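Extracellular solute-binding protein family 1 (Pseudothermotoga lettingae, PDB 5CI5) probably serves as the sugar-binding protein of an ABC importer, holding alpha-D-tagatose in its pocket for delivery to the membrane transporter. Local coordinates at residues L25-G30 / I53-Q58. Residues are numbered along the deposited sequence; the frame is centred on the assembly and turned at random.
Sequences LTIWIG and ISVEVQ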
ATOM      1  N   LEU A  25     -20.253   7.133  18.257  1.00 21.80           N
ATOM      2  CA  LEU A  25     -18.893   7.179  17.695  1.00 13.00           C
ATOM      3  C   LEU A  25     -18.819   6.267  16.482  1.00 15.50           C
ATOM      4  O   LEU A  25     -19.145   5.082  16.564  1.00 14.50           O
ATOM      5  CB  LEU A  25     -17.851   6.784  18.741  1.00 18.43           C
ATOM      6  CG  LEU A  25     -16.395   7.009  18.382  1.00 20.57           C
ATOM      7  CD1 LEU A  25     -16.092   8.501  18.192  1.00 19.18           C
ATOM      8  CD2 LEU A  25     -15.484   6.430  19.455  1.00 20.46           C
ATOM      9  N   THR A  26     -18.382   6.813  15.354  1.00 11.18           N
ATOM     10  CA  THR A  26     -18.360   6.060  14.109  1.00  8.71           C
ATOM     11  C   THR A  26     -16.930   5.945  13.605  1.00 11.22           C
ATOM     12  O   THR A  26     -16.252   6.980  13.464  1.00 11.73           O
ATOM     13  CB  THR A  26     -19.233   6.741  13.026  1.00 12.38           C
ATOM     14  OG1 THR A  26     -20.582   6.836  13.499  1.00 12.38           O
ATOM     15  CG2 THR A  26     -19.235   5.974  11.715  1.00 15.88           C
ATOM     16  N   ILE A  27     -16.484   4.711  13.307  1.00  9.13           N
ATOM     17  CA  ILE A  27     -15.191   4.479  12.675  1.00  8.70           C
ATOM     18  C   ILE A  27     -15.368   3.880  11.282  1.00 10.42           C
ATOM     19  O   ILE A  27     -16.148   2.967  11.091  1.00 10.91           O
ATOM     20  CB  ILE A  27     -14.264   3.577  13.543  1.00 10.05           C
ATOM     21  CG1 ILE A  27     -12.872   3.434  12.904  1.00 10.50           C
ATOM     22  CG2 ILE A  27     -14.865   2.199  13.815  1.00  8.42           C
ATOM     23  CD1 ILE A  27     -11.835   2.702  13.775  1.00 14.81           C
ATOM     24  N   TRP A  28     -14.636   4.420  10.311  1.00  9.16           N
ATOM     25  CA  TRP A  28     -14.569   3.857   8.973  1.00  9.88           C
ATOM     26  C   TRP A  28     -13.228   3.203   8.772  1.00 10.33           C
ATOM     27  O   TRP A  28     -12.192   3.875   8.878  1.00  8.84           O
ATOM     28  CB  TRP A  28     -14.769   4.931   7.918  1.00  8.64           C
ATOM     29  CG  TRP A  28     -16.178   5.380   7.810  1.00  8.79           C
ATOM     30  CD1 TRP A  28     -17.214   5.063   8.649  1.00 11.65           C
ATOM     31  CD2 TRP A  28     -16.729   6.209   6.781  1.00  8.75           C
ATOM     32  NE1 TRP A  28     -18.385   5.658   8.200  1.00 14.48           N
ATOM     33  CE2 TRP A  28     -18.109   6.356   7.055  1.00 12.67           C
ATOM     34  CE3 TRP A  28     -16.194   6.836   5.648  1.00 12.39           C
ATOM     35  CZ2 TRP A  28     -18.948   7.115   6.243  1.00 20.37           C
ATOM     36  CZ3 TRP A  28     -17.041   7.582   4.845  1.00 14.80           C
ATOM     37  CH2 TRP A  28     -18.390   7.713   5.142  1.00 19.66           C
ATOM     38  N   ILE A  29     -13.253   1.909   8.450  1.00  8.39           N
ATOM     39  CA  ILE A  29     -12.048   1.129   8.218  1.00 10.20           C
ATOM     40  C   ILE A  29     -12.026   0.767   6.749  1.00 12.41           C
ATOM     41  O   ILE A  29     -12.982   0.202   6.220  1.00 12.02           O
ATOM     42  CB  ILE A  29     -12.011  -0.127   9.087  1.00 11.01           C
ATOM     43  CG1 ILE A  29     -12.166   0.261  10.556  1.00 14.21           C
ATOM     44  CG2 ILE A  29     -10.708  -0.905   8.874  1.00 11.24           C
ATOM     45  CD1 ILE A  29     -12.404  -0.877  11.501  1.00 12.62           C
ATOM     46  N   GLY A  30     -10.929   1.132   6.099  1.00 10.27           N
ATOM     47  CA  GLY A  30     -10.816   0.981   4.669  1.00 11.51           C
ATOM     48  C   GLY A  30      -9.532   0.328   4.213  1.00 10.29           C
ATOM     49  O   GLY A  30      -8.511   0.372   4.894  1.00 12.57           O
ATOM     50  N   ILE A  53     -18.339   3.120  25.471  1.00 23.34           N
ATOM     51  CA  ILE A  53     -18.662   3.919  24.306  1.00 24.05           C
ATOM     52  C   ILE A  53     -19.107   2.981  23.196  1.00 27.94           C
ATOM     53  O   ILE A  53     -18.379   2.064  22.848  1.00 28.31           O
ATOM     54  CB  ILE A  53     -17.447   4.740  23.846  1.00 24.66           C
ATOM     55  CG1 ILE A  53     -17.076   5.764  24.912  1.00 24.92           C
ATOM     56  CG2 ILE A  53     -17.726   5.442  22.507  1.00 31.48           C
ATOM     57  CD1 ILE A  53     -15.728   6.409  24.703  1.00 25.49           C
ATOM     58  N   SER A  54     -20.303   3.198  22.658  1.00 19.49           N
ATOM     59  CA  SER A  54     -20.806   2.390  21.549  1.00 19.79           C
ATOM     60  C   SER A  54     -20.138   2.825  20.238  1.00 16.81           C
ATOM     61  O   SER A  54     -19.973   4.023  19.989  1.00 20.82           O
ATOM     62  CB  SER A  54     -22.328   2.518  21.458  1.00 28.69           C
ATOM     63  OG  SER A  54     -22.861   1.748  20.397  1.00 37.71           O
ATOM     64  N   VAL A  55     -19.734   1.862  19.416  1.00 12.31           N
ATOM     65  CA  VAL A  55     -19.093   2.185  18.146  1.00 11.56           C
ATOM     66  C   VAL A  55     -19.822   1.632  16.949  1.00 14.48           C
ATOM     67  O   VAL A  55     -20.118   0.440  16.858  1.00 18.32           O
ATOM     68  CB  VAL A  55     -17.646   1.665  18.097  1.00 15.34           C
ATOM     69  CG1 VAL A  55     -16.977   2.071  16.794  1.00 14.88           C
ATOM     70  CG2 VAL A  55     -16.865   2.213  19.271  1.00 15.16           C
ATOM     71  N   GLU A  56     -20.091   2.520  16.011  1.00 13.17           N
ATOM     72  CA  GLU A  56     -20.639   2.130  14.726  1.00 16.20           C
ATOM     73  C   GLU A  56     -19.462   1.935  13.793  1.00 17.00           C
ATOM     74  O   GLU A  56     -18.640   2.837  13.632  1.00 16.95           O
ATOM     75  CB  GLU A  56     -21.592   3.200  14.183  1.00 15.97           C
ATOM     76  CG  GLU A  56     -22.905   3.366  14.950  1.00 30.40           C
ATOM     77  CD  GLU A  56     -24.062   2.558  14.373  1.00 52.87           C
ATOM     78  OE1 GLU A  56     -23.872   1.839  13.365  1.00 55.63           O
ATOM     79  OE2 GLU A  56     -25.174   2.653  14.933  1.00 59.73           O
ATOM     80  N   VAL A  57     -19.364   0.750  13.205  1.00 13.43           N
ATOM     81  CA  VAL A  57     -18.264   0.401  12.322  1.00 12.69           C
ATOM     82  C   VAL A  57     -18.757   0.294  10.869  1.00 14.63           C
ATOM     83  O   VAL A  57     -19.810  -0.305  10.589  1.00 17.76           O
ATOM     84  CB  VAL A  57     -17.604  -0.931  12.728  1.00 13.00           C
ATOM     85  CG1 VAL A  57     -16.472  -1.306  11.740  1.00 16.46           C
ATOM     86  CG2 VAL A  57     -17.084  -0.891  14.162  1.00 16.57           C
ATOM     87  N   GLN A  58     -18.025   0.885   9.930  1.00  9.93           N
ATOM     88  CA  GLN A  58     -18.291   0.605   8.523  1.00 11.47           C
ATOM     89  C   GLN A  58     -16.961   0.217   7.850  1.00 13.84           C
ATOM     90  O   GLN A  58     -15.932   0.880   8.041  1.00 13.21           O
ATOM     91  CB  GLN A  58     -18.952   1.798   7.821  1.00 14.67           C
ATOM     92  CG  GLN A  58     -19.398   1.520   6.382  1.00 33.28           C
ATOM     93  CD  GLN A  58     -20.344   2.587   5.836  1.00 44.07           C
ATOM     94  OE1 GLN A  58     -20.869   3.413   6.587  1.00 41.72           O
ATOM     95  NE2 GLN A  58     -20.569   2.566   4.520  1.00 46.62           N
TER
HETATM   96  O   HOH W   1     -20.904   6.602  20.811  1.00 30.98           O
HETATM   97  O   HOH W   2     -21.137   4.904   8.798  1.00 34.93           O
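Trp28 and Gln58 run side by side on one face of a parallel strand pair, the extended glutamine lying along the indole with its amide plane turned 55° from the ring. Gln58 CD lies 4.2 Å above the plane of the Trp28 ring, nearer its border than its middle, and Gln58 CB lies 3.8 Å from Trp28 CD1. A water joins the polar ends, accepting from Trp28 NE1 at 2.9 Å and donating to Gln58 OE1. An alanine in place of Trp28 would probably leave the glutamine chain without its flat support and the water without its indole donor. On the other face, Ile27 CG2 fits between two valines, 3.7 Å from Val55 CG1 and 3.8 Å from Val57 CG2; the CG1 branch of Ile27, anti to the backbone N (chi1 -176°), leads away from strand 55-60, and the side chain also packs on Leu318 and Leu322 of helix 312-322. Between the two faces the backbone hydrogen bonds are nearly straight: Ile27 N donates to Glu56 O and its carbonyl accepts from Gln58 N, while Ile29 N reaches Gln58 O at 2.9 Å. Bound alpha-D-tagatopyranose is about 10 Å from the side chain of Ile29. Helix 37-51 packs on Val55 and Ile29 and links the strands in a beta-alpha-beta crossover of the periplasmic-binding-protein fold.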